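Local coordinates for sulfoquinovosidase (Escherichia coli, PDB 5AED), which hydrolyses sulfoquinovosyl diacylglycerides and simple sulfoquinovosides, releasing the sulfoquinovose that Escherichia coli breaks down for carbon and sulfur, at residues T378-Y383 with Y415-V420; L520-C525 with A552-H557; F11-N16 with T68-S73. All blocks are in the same frame, centred on the assembly; numbering follows the deposited sequence.

Contact 1. Residues T378-Y383 with Y415-V420; sequences TNPEAY and YLHNGV
Asn379 lays its amide over one face of the His417 ring, and this amide-ring stack ties the N-cap of helix 380-395 to the type I beta turn Leu416-Gly419 in the TIM-barrel domain of this family 31 glycosidase. The two planes are only 19° apart, and Asn379 CG stands 3.7 Å above the ring plane, displaced toward the rim. CG is anti to the backbone N in Asn379 (chi1 -179°) and in His417, which extends the two groups toward each other. Asn379 OD1 caps the helix by accepting from Glu381 N at 3.2 Å and, weakly, from Ala382 N, bonds that limit the amide's rotation while it rests on the imidazole. Pro380 comes in at about a right angle to His417, its CD 3.8 Å from His417 ND1.

Beside the stack, Thr378 and Asn418 cross roughly perpendicularly, with Thr378 CG2 3.8 Å from Asn418 ND2. Asn418 N donates to Thr378 OG1 over 3.2 Å in a bent bond, and OG1 is also hydrogen-bonded to Asp376 OD1. The other oxygen of that carboxylate, OD2, takes His417 N, so Asp376 joins both sides. Met425 and Trp429 of helix 422-443 touch Thr378. Asn418 also forms an Asx turn within its own loop: Val420 N reaches Asn418 OD1 at 3.0 Å from above the carbonyl plane, 59° out of it.

Contact 2. Residues L520-C525 with A552-H557; sequences LLLRWC and AETIAH
His557 holds its CG anti to the backbone N (chi1 -169°), which extends the imidazole from helix 552-567 toward helix 518-528 and sets it against Leu522. One turn earlier Thr554 places CG2 in the same anti position, so that its methyl, and not its hydroxyl, meets the leucines.

The evidence for a CH-pi contact is direct: Leu522 CG lies 3.9 Å from the centroid of the His557 ring and 18° off its normal, hence over the face, although shifted toward the rim. The ring's edge is turned to Cys525, whose CB is 4.1 Å from His557 CD2 and whose SG stands 5.3 Å from the ring centroid, also edgewise. Leu522 therefore supports the imidazole from one face while Cys525 borders its rim. Nearer the start of helix 552-567, Thr554 CG2 touches two leucine branches on the same side of it, Leu522 CD1 at 4.0 Å and Leu521 CD2 at 4.1 Å.

The polar ends also have partners outside the two segments. Thr554 OG1 is hydrogen-bonded to Asp551 OD1 and Trp546 NE1, and His557 NE2 makes a weak hydrogen bond with Asp526 OD1. An alanine in place of His557 would probably open a gap over Leu522 and beside Cys525, and leave Asp526 OD1 without its weak imidazole partner.

The two segment axes run almost parallel, 8° apart in direction, with a closest approach of 10.7 Å bridged by these side chains. Ile505 of strand 501-505 lies against Leu521 and Cys525. Parallel helices joined by a buried, largely apolar layer and lying against a strand are consistent with neighbouring helices of the TIM-barrel domain.

Contact 3. Residues F11-N16 with T68-S73; sequences FQFHQN and TDAIVS
Val72 N donates to Gln15 OE1 across 3.3 Å, a weak but fairly straight bond (164° at the hydrogen) and the one clear hydrogen bond between these segments. Gln15 reaches it by bending its chain at chi2 (-79°), which carries the amide across to the backbone of Ile71 and Val72.

Next to this polar link, Val72 CG1 meets the edge of the Phe11 ring, in its plane, with Phe11 CE2 4.0 Å away. Val72 CG2 is modelled over the face of Phe13, too close to be more than doubtful. At the outer end of that ring, Phe13 CZ lies 3.6 Å from Ala70 CB and 3.3 Å from Ala70 O, both approaching its edge near the ring plane.

The segment axes cross at -122°, 8.3 Å apart at closest, so side chains rather than a ladder of backbone bonds join the strands. Strand 9-14 belongs to the three-stranded antiparallel N-terminal sheet, where Phe20 of strand 19-24 meets the Phe13 ring; residues 68-73, in the galactose mutarotase-like N-terminal domain of family 31, pair on their own side with strand 79-84, from which Trp79 and Ile81 reach Phe11.

Overall arrangement
Contacts 1 and 2 both belong to the TIM-barrel domain but lie on opposite sides of the chain's centre, with nearest atoms about 30 Å apart and centres about 46 Å apart. Contact 3 joins the N-terminal strand 9-14 to strand 56-74, its centre about 41 Å from the chain's centre, about 43 Å from that of contact 1 and about 65 Å from that of contact 2. Along the sequence the three follow in series, contact 3 closing first. Of them, contact 2 comes near the substrate site: the side chain of Leu521 is about 8 Å from that of His537, which binds the sulfoquinovosyl substrate. Contacts 1 and 3 lie away from the substrate-binding and catalytic residues.

Contact 1. Residues T378-Y383 with Y415-V420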
loop_
_atom_site.group_PDB
_atom_site.type_symbol
_atom_site.label_atom_id
_atom_site.label_comp_id
_atom_site.label_asym_id
_atom_site.label_seq_id
_atom_site.Cartn_x
_atom_site.Cartn_y
_atom_site.Cartn_z
ATOM N N THR A 378 8.459 -19.281 -5.051
ATOM C CA THR A 378 8.449 -20.382 -4.056
ATOM C C THR A 378 9.532 -21.454 -4.323
ATOM O O THR A 378 9.728 -22.340 -3.490
ATOM C CB THR A 378 7.082 -21.090 -3.960
ATOM O OG1 THR A 378 6.968 -22.061 -5.014
ATOM C CG2 THR A 378 5.867 -20.050 -4.007
ATOM N N ASN A 379 10.167 -21.414 -5.499
ATOM C CA ASN A 379 11.261 -22.334 -5.841
ATOM C C ASN A 379 12.518 -21.729 -5.225
ATOM O O ASN A 379 12.924 -20.654 -5.619
ATOM C CB ASN A 379 11.330 -22.438 -7.362
ATOM C CG ASN A 379 12.419 -23.380 -7.882
ATOM O OD1 ASN A 379 13.441 -23.626 -7.228
ATOM N ND2 ASN A 379 12.225 -23.836 -9.115
ATOM N N PRO A 380 13.115 -22.384 -4.222
ATOM C CA PRO A 380 14.296 -21.808 -3.524
ATOM C C PRO A 380 15.395 -21.278 -4.460
ATOM O O PRO A 380 15.955 -20.195 -4.245
ATOM C CB PRO A 380 14.847 -22.998 -2.730
ATOM C CG PRO A 380 13.720 -23.963 -2.600
ATOM C CD PRO A 380 12.770 -23.737 -3.732
ATOM N N GLU A 381 15.677 -22.035 -5.508
ATOM C CA GLU A 381 16.745 -21.673 -6.413
ATOM C C GLU A 381 16.311 -20.705 -7.498
ATOM O O GLU A 381 17.132 -19.925 -7.925
ATOM C CB GLU A 381 17.501 -22.903 -6.916
ATOM C CG GLU A 381 16.771 -23.883 -7.803
ATOM C CD GLU A 381 17.746 -24.810 -8.564
ATOM O OE1 GLU A 381 18.726 -24.311 -9.197
ATOM O OE2 GLU A 381 17.530 -26.047 -8.538
ATOM N N ALA A 382 15.030 -20.661 -7.881
ATOM C CA ALA A 382 14.532 -19.532 -8.727
ATOM C C ALA A 382 14.606 -18.152 -7.986
ATOM O O ALA A 382 15.026 -17.108 -8.549
ATOM C CB ALA A 382 13.126 -19.800 -9.188
ATOM N N TYR A 383 14.196 -18.186 -6.716
ATOM C CA TYR A 383 14.258 -17.062 -5.805
ATOM C C TYR A 383 15.683 -16.513 -5.714
ATOM O O TYR A 383 15.909 -15.339 -5.966
ATOM C CB TYR A 383 13.712 -17.476 -4.417
ATOM C CG TYR A 383 13.716 -16.367 -3.389
ATOM C CD1 TYR A 383 12.627 -15.488 -3.270
ATOM C CD2 TYR A 383 14.797 -16.187 -2.527
ATOM C CE1 TYR A 383 12.644 -14.458 -2.342
ATOM C CE2 TYR A 383 14.823 -15.148 -1.618
ATOM C CZ TYR A 383 13.726 -14.291 -1.510
ATOM O OH TYR A 383 13.711 -13.270 -0.578
ATOM N N TYR A 415 0.666 -23.411 -11.044
ATOM C CA TYR A 415 1.097 -24.516 -10.159
ATOM C C TYR A 415 2.528 -24.211 -9.727
ATOM O O TYR A 415 3.366 -23.959 -10.570
ATOM C CB TYR A 415 0.958 -25.893 -10.860
ATOM C CG TYR A 415 -0.497 -26.210 -11.144
ATOM C CD1 TYR A 415 -1.157 -25.609 -12.215
ATOM C CD2 TYR A 415 -1.244 -27.010 -10.289
ATOM C CE1 TYR A 415 -2.514 -25.822 -12.450
ATOM C CE2 TYR A 415 -2.609 -27.238 -10.523
ATOM C CZ TYR A 415 -3.235 -26.640 -11.601
ATOM O OH TYR A 415 -4.570 -26.834 -11.854
ATOM N N LEU A 416 2.755 -24.166 -8.417
ATOM C CA LEU A 416 3.978 -23.640 -7.825
ATOM C C LEU A 416 4.803 -24.747 -7.175
ATOM O O LEU A 416 4.271 -25.734 -6.686
ATOM C CB LEU A 416 3.671 -22.591 -6.737
ATOM C CG LEU A 416 2.975 -21.263 -7.079
ATOM C CD1 LEU A 416 3.582 -20.639 -8.325
ATOM C CD2 LEU A 416 1.470 -21.430 -7.263
ATOM N N HIS A 417 6.105 -24.498 -7.089
ATOM C CA HIS A 417 7.107 -25.460 -6.632
ATOM C C HIS A 417 6.881 -25.941 -5.211
ATOM O O HIS A 417 7.259 -27.044 -4.875
ATOM C CB HIS A 417 8.474 -24.812 -6.741
ATOM C CG HIS A 417 9.613 -25.736 -6.470
ATOM N ND1 HIS A 417 10.099 -25.964 -5.197
ATOM C CD2 HIS A 417 10.366 -26.490 -7.307
ATOM C CE1 HIS A 417 11.109 -26.814 -5.262
ATOM N NE2 HIS A 417 11.287 -27.151 -6.531
ATOM N N ASN A 418 6.291 -25.110 -4.362
ATOM C CA ASN A 418 6.058 -25.478 -2.963
ATOM C C ASN A 418 4.778 -26.272 -2.791
ATOM O O ASN A 418 4.451 -26.691 -1.708
ATOM C CB ASN A 418 6.049 -24.236 -2.081
ATOM C CG ASN A 418 4.770 -23.369 -2.251
ATOM O OD1 ASN A 418 3.948 -23.542 -3.176
ATOM N ND2 ASN A 418 4.612 -22.421 -1.333
ATOM N N GLY A 419 4.017 -26.427 -3.850
ATOM C CA GLY A 419 2.816 -27.246 -3.792
ATOM C C GLY A 419 1.579 -26.636 -3.166
ATOM O O GLY A 419 0.578 -27.346 -2.986
ATOM N N VAL A 420 1.634 -25.345 -2.824
ATOM C CA VAL A 420 0.528 -24.680 -2.184
ATOM C C VAL A 420 -0.369 -24.132 -3.275
ATOM O O VAL A 420 0.119 -23.546 -4.228
ATOM C CB VAL A 420 1.025 -23.534 -1.293
ATOM C CG1 VAL A 420 -0.146 -22.743 -0.745
ATOM C CG2 VAL A 420 1.874 -24.080 -0.146
#

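Contact 2. Residues L520-C525 with A552-H557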
loop_
_atom_site.group_PDB
_atom_site.type_symbol
_atom_site.label_atom_id
_atom_site.label_comp_id
_atom_site.label_asym_id
_atom_site.label_seq_id
_atom_site.Cartn_x
_atom_site.Cartn_y
_atom_site.Cartn_z
ATOM N N LEU A 520 -3.167 20.475 -12.534
ATOM C CA LEU A 520 -3.090 19.229 -11.774
ATOM C C LEU A 520 -1.641 18.909 -11.385
ATOM O O LEU A 520 -1.370 18.567 -10.223
ATOM C CB LEU A 520 -3.740 18.056 -12.517
ATOM C CG LEU A 520 -3.745 16.665 -11.842
ATOM C CD1 LEU A 520 -4.428 16.707 -10.462
ATOM C CD2 LEU A 520 -4.494 15.726 -12.771
ATOM N N LEU A 521 -0.703 19.007 -12.330
ATOM C CA LEU A 521 0.713 18.737 -12.009
ATOM C C LEU A 521 1.175 19.594 -10.850
ATOM O O LEU A 521 1.755 19.106 -9.856
ATOM C CB LEU A 521 1.598 18.973 -13.222
ATOM C CG LEU A 521 3.066 18.564 -13.051
ATOM C CD1 LEU A 521 3.244 17.074 -12.784
ATOM C CD2 LEU A 521 3.809 18.946 -14.314
ATOM N N LEU A 522 0.819 20.860 -10.924
ATOM C CA LEU A 522 1.303 21.821 -9.928
ATOM C C LEU A 522 0.669 21.554 -8.574
ATOM O O LEU A 522 1.352 21.583 -7.552
ATOM C CB LEU A 522 1.030 23.272 -10.397
ATOM C CG LEU A 522 2.082 23.981 -11.288
ATOM C CD1 LEU A 522 2.829 23.053 -12.229
ATOM C CD2 LEU A 522 1.536 25.209 -12.034
ATOM N N ARG A 523 -0.644 21.287 -8.543
ATOM C CA ARG A 523 -1.295 20.931 -7.251
ATOM C C ARG A 523 -0.725 19.663 -6.662
ATOM O O ARG A 523 -0.575 19.505 -5.420
ATOM C CB ARG A 523 -2.811 20.778 -7.423
ATOM C CG ARG A 523 -3.592 22.056 -7.687
ATOM C CD ARG A 523 -3.698 22.846 -6.408
ATOM N NE ARG A 523 -4.622 23.935 -6.506
ATOM C CZ ARG A 523 -4.680 24.960 -5.650
ATOM N NH1 ARG A 523 -3.793 25.126 -4.678
ATOM N NH2 ARG A 523 -5.579 25.906 -5.845
ATOM N N TRP A 524 -0.397 18.703 -7.517
ATOM C CA TRP A 524 0.111 17.462 -6.988
ATOM C C TRP A 524 1.562 17.694 -6.487
ATOM O O TRP A 524 2.022 17.066 -5.524
ATOM C CB TRP A 524 0.093 16.391 -8.064
ATOM C CG TRP A 524 -0.100 15.013 -7.593
ATOM C CD1 TRP A 524 0.594 14.367 -6.655
ATOM C CD2 TRP A 524 -1.072 14.103 -8.079
ATOM N NE1 TRP A 524 0.163 13.063 -6.541
ATOM C CE2 TRP A 524 -0.892 12.893 -7.389
ATOM C CE3 TRP A 524 -2.106 14.204 -9.019
ATOM C CZ2 TRP A 524 -1.714 11.758 -7.621
ATOM C CZ3 TRP A 524 -2.903 13.094 -9.274
ATOM C CH2 TRP A 524 -2.715 11.894 -8.569
ATOM N N CYS A 525 2.291 18.552 -7.184
ATOM C CA CYS A 525 3.629 18.948 -6.710
ATOM C C CYS A 525 3.545 19.517 -5.293
ATOM O O CYS A 525 4.391 19.186 -4.407
ATOM C CB CYS A 525 4.308 19.923 -7.679
ATOM S SG CYS A 525 6.104 20.161 -7.250
ATOM N N ALA A 552 8.102 27.727 -18.320
ATOM C CA ALA A 552 9.063 28.264 -17.349
ATOM C C ALA A 552 8.397 28.363 -15.982
ATOM O O ALA A 552 9.016 28.131 -14.936
ATOM C CB ALA A 552 9.555 29.651 -17.786
ATOM N N GLU A 553 7.111 28.722 -16.011
ATOM C CA GLU A 553 6.319 28.784 -14.800
ATOM C C GLU A 553 6.261 27.433 -14.089
ATOM O O GLU A 553 6.377 27.360 -12.840
ATOM C CB GLU A 553 4.940 29.262 -15.154
ATOM C CG GLU A 553 4.058 29.368 -13.954
ATOM C CD GLU A 553 2.833 30.171 -14.223
ATOM O OE1 GLU A 553 2.505 30.369 -15.420
ATOM O OE2 GLU A 553 2.220 30.581 -13.208
ATOM N N THR A 554 6.165 26.363 -14.874
ATOM C CA THR A 554 6.109 25.024 -14.312
ATOM C C THR A 554 7.436 24.734 -13.681
ATOM O O THR A 554 7.483 24.236 -12.549
ATOM C CB THR A 554 5.852 23.943 -15.392
ATOM O OG1 THR A 554 4.579 24.183 -15.988
ATOM C CG2 THR A 554 5.877 22.508 -14.804
ATOM N N ILE A 555 8.514 24.979 -14.414
ATOM C CA ILE A 555 9.878 24.740 -13.865
ATOM C C ILE A 555 10.099 25.522 -12.581
ATOM O O ILE A 555 10.633 24.978 -11.604
ATOM C CB ILE A 555 10.983 25.054 -14.888
ATOM C CG1 ILE A 555 10.909 24.044 -16.050
ATOM C CG2 ILE A 555 12.366 25.046 -14.226
ATOM C CD1 ILE A 555 11.691 24.460 -17.293
ATOM N N ALA A 556 9.658 26.788 -12.559
ATOM C CA ALA A 556 9.821 27.634 -11.382
ATOM C C ALA A 556 9.024 27.121 -10.191
ATOM O O ALA A 556 9.432 27.265 -9.024
ATOM C CB ALA A 556 9.415 29.058 -11.691
ATOM N N HIS A 557 7.868 26.524 -10.481
ATOM C CA HIS A 557 7.055 25.933 -9.422
ATOM C C HIS A 557 7.805 24.767 -8.763
ATOM O O HIS A 557 7.821 24.633 -7.534
ATOM C CB HIS A 557 5.687 25.476 -9.960
ATOM C CG HIS A 557 4.743 25.117 -8.874
ATOM N ND1 HIS A 557 3.948 26.049 -8.236
ATOM C CD2 HIS A 557 4.510 23.934 -8.264
ATOM C CE1 HIS A 557 3.247 25.446 -7.298
ATOM N NE2 HIS A 557 3.557 24.162 -7.302
#

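Contact 3. Residues F11-N16 with T68-S73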
loop_
_atom_site.group_PDB
_atom_site.type_symbol
_atom_site.label_atom_id
_atom_site.label_comp_id
_atom_site.label_asym_id
_atom_site.label_seq_id
_atom_site.Cartn_x
_atom_site.Cartn_y
_atom_site.Cartn_z
ATOM N N PHE A 11 -12.590 -15.589 30.086
ATOM C CA PHE A 11 -13.443 -16.520 29.360
ATOM C C PHE A 11 -14.435 -17.184 30.272
ATOM O O PHE A 11 -14.028 -17.905 31.173
ATOM C CB PHE A 11 -12.554 -17.596 28.777
ATOM C CG PHE A 11 -13.292 -18.662 28.067
ATOM C CD1 PHE A 11 -14.052 -18.356 26.932
ATOM C CD2 PHE A 11 -13.222 -19.973 28.500
ATOM C CE1 PHE A 11 -14.733 -19.351 26.252
ATOM C CE2 PHE A 11 -13.899 -20.976 27.820
ATOM C CZ PHE A 11 -14.666 -20.662 26.696
ATOM N N GLN A 12 -15.726 -16.995 30.016
ATOM C CA GLN A 12 -16.782 -17.581 30.828
ATOM C C GLN A 12 -17.764 -18.410 29.999
ATOM O O GLN A 12 -18.555 -17.839 29.251
ATOM C CB GLN A 12 -17.526 -16.471 31.504
ATOM C CG GLN A 12 -16.610 -15.421 32.080
ATOM C CD GLN A 12 -17.387 -14.278 32.650
ATOM O OE1 GLN A 12 -18.594 -14.379 32.867
ATOM N NE2 GLN A 12 -16.713 -13.168 32.873
ATOM N N PHE A 13 -17.702 -19.741 30.130
ATOM C CA PHE A 13 -18.677 -20.669 29.509
ATOM C C PHE A 13 -19.820 -20.992 30.458
ATOM O O PHE A 13 -19.649 -20.923 31.678
ATOM C CB PHE A 13 -18.008 -21.993 29.084
ATOM C CG PHE A 13 -18.616 -22.613 27.849
ATOM C CD1 PHE A 13 -18.160 -22.259 26.586
ATOM C CD2 PHE A 13 -19.653 -23.523 27.945
ATOM C CE1 PHE A 13 -18.701 -22.832 25.453
ATOM C CE2 PHE A 13 -20.205 -24.082 26.810
ATOM C CZ PHE A 13 -19.725 -23.742 25.566
ATOM N N HIS A 14 -20.977 -21.334 29.878
ATOM C CA HIS A 14 -22.139 -21.905 30.594
ATOM C C HIS A 14 -22.576 -23.189 29.851
ATOM O O HIS A 14 -23.362 -23.132 28.884
ATOM C CB HIS A 14 -23.307 -20.897 30.722
ATOM C CG HIS A 14 -22.886 -19.513 31.116
ATOM N ND1 HIS A 14 -23.189 -18.396 30.362
ATOM C CD2 HIS A 14 -22.166 -19.065 32.170
ATOM C CE1 HIS A 14 -22.680 -17.320 30.935
ATOM N NE2 HIS A 14 -22.049 -17.700 32.033
ATOM N N GLN A 15 -22.053 -24.336 30.304
ATOM C CA GLN A 15 -22.250 -25.658 29.647
ATOM C C GLN A 15 -23.709 -26.104 29.503
ATOM O O GLN A 15 -24.061 -26.818 28.538
ATOM C CB GLN A 15 -21.455 -26.751 30.380
ATOM C CG GLN A 15 -19.931 -26.597 30.309
ATOM C CD GLN A 15 -19.324 -27.067 28.973
ATOM O OE1 GLN A 15 -19.677 -26.579 27.887
ATOM N NE2 GLN A 15 -18.386 -28.018 29.058
ATOM N N ASN A 16 -24.530 -25.689 30.470
ATOM C CA ASN A 16 -25.968 -25.942 30.472
ATOM C C ASN A 16 -26.662 -25.611 29.131
ATOM O O ASN A 16 -27.426 -26.431 28.622
ATOM C CB ASN A 16 -26.657 -25.226 31.661
ATOM C CG ASN A 16 -26.536 -23.704 31.605
ATOM O OD1 ASN A 16 -25.587 -23.120 32.136
ATOM N ND2 ASN A 16 -27.515 -23.053 30.979
ATOM N N THR A 68 -24.416 -24.321 16.480
ATOM C CA THR A 68 -25.164 -23.825 17.642
ATOM C C THR A 68 -24.760 -24.593 18.968
ATOM O O THR A 68 -24.891 -24.028 20.069
ATOM C CB THR A 68 -26.688 -23.905 17.383
ATOM O OG1 THR A 68 -26.964 -25.098 16.680
ATOM C CG2 THR A 68 -27.146 -22.756 16.503
ATOM N N ASP A 69 -24.242 -25.821 18.815
ATOM C CA ASP A 69 -23.709 -26.649 19.924
ATOM C C ASP A 69 -22.248 -26.409 20.172
ATOM O O ASP A 69 -21.438 -26.431 19.236
ATOM C CB ASP A 69 -23.829 -28.140 19.623
ATOM C CG ASP A 69 -25.282 -28.589 19.346
ATOM O OD1 ASP A 69 -26.246 -27.877 19.709
ATOM O OD2 ASP A 69 -25.442 -29.659 18.724
ATOM N N ALA A 70 -21.915 -26.298 21.453
ATOM C CA ALA A 70 -20.586 -25.939 21.956
ATOM C C ALA A 70 -20.277 -26.652 23.326
ATOM O O ALA A 70 -21.022 -26.480 24.305
ATOM C CB ALA A 70 -20.543 -24.448 22.152
ATOM N N ILE A 71 -19.182 -27.397 23.375
ATOM C CA ILE A 71 -18.634 -28.019 24.592
ATOM C C ILE A 71 -17.193 -27.513 24.868
ATOM O O ILE A 71 -16.346 -27.542 23.975
ATOM C CB ILE A 71 -18.545 -29.544 24.375
ATOM C CG1 ILE A 71 -19.930 -30.150 24.157
ATOM C CG2 ILE A 71 -17.839 -30.250 25.538
ATOM C CD1 ILE A 71 -19.865 -31.407 23.321
ATOM N N VAL A 72 -16.910 -27.099 26.099
ATOM C CA VAL A 72 -15.566 -26.708 26.510
ATOM C C VAL A 72 -14.749 -27.813 27.167
ATOM O O VAL A 72 -15.291 -28.752 27.745
ATOM C CB VAL A 72 -15.628 -25.587 27.522
ATOM C CG1 VAL A 72 -14.260 -24.929 27.704
ATOM C CG2 VAL A 72 -16.613 -24.576 27.046
ATOM N N SER A 73 -13.437 -27.690 27.043
ATOM C CA SER A 73 -12.471 -28.447 27.822
ATOM C C SER A 73 -11.237 -27.583 27.940
ATOM O O SER A 73 -11.102 -26.624 27.204
ATOM C CB SER A 73 -12.148 -29.777 27.158
ATOM O OG SER A 73 -11.619 -29.634 25.861
#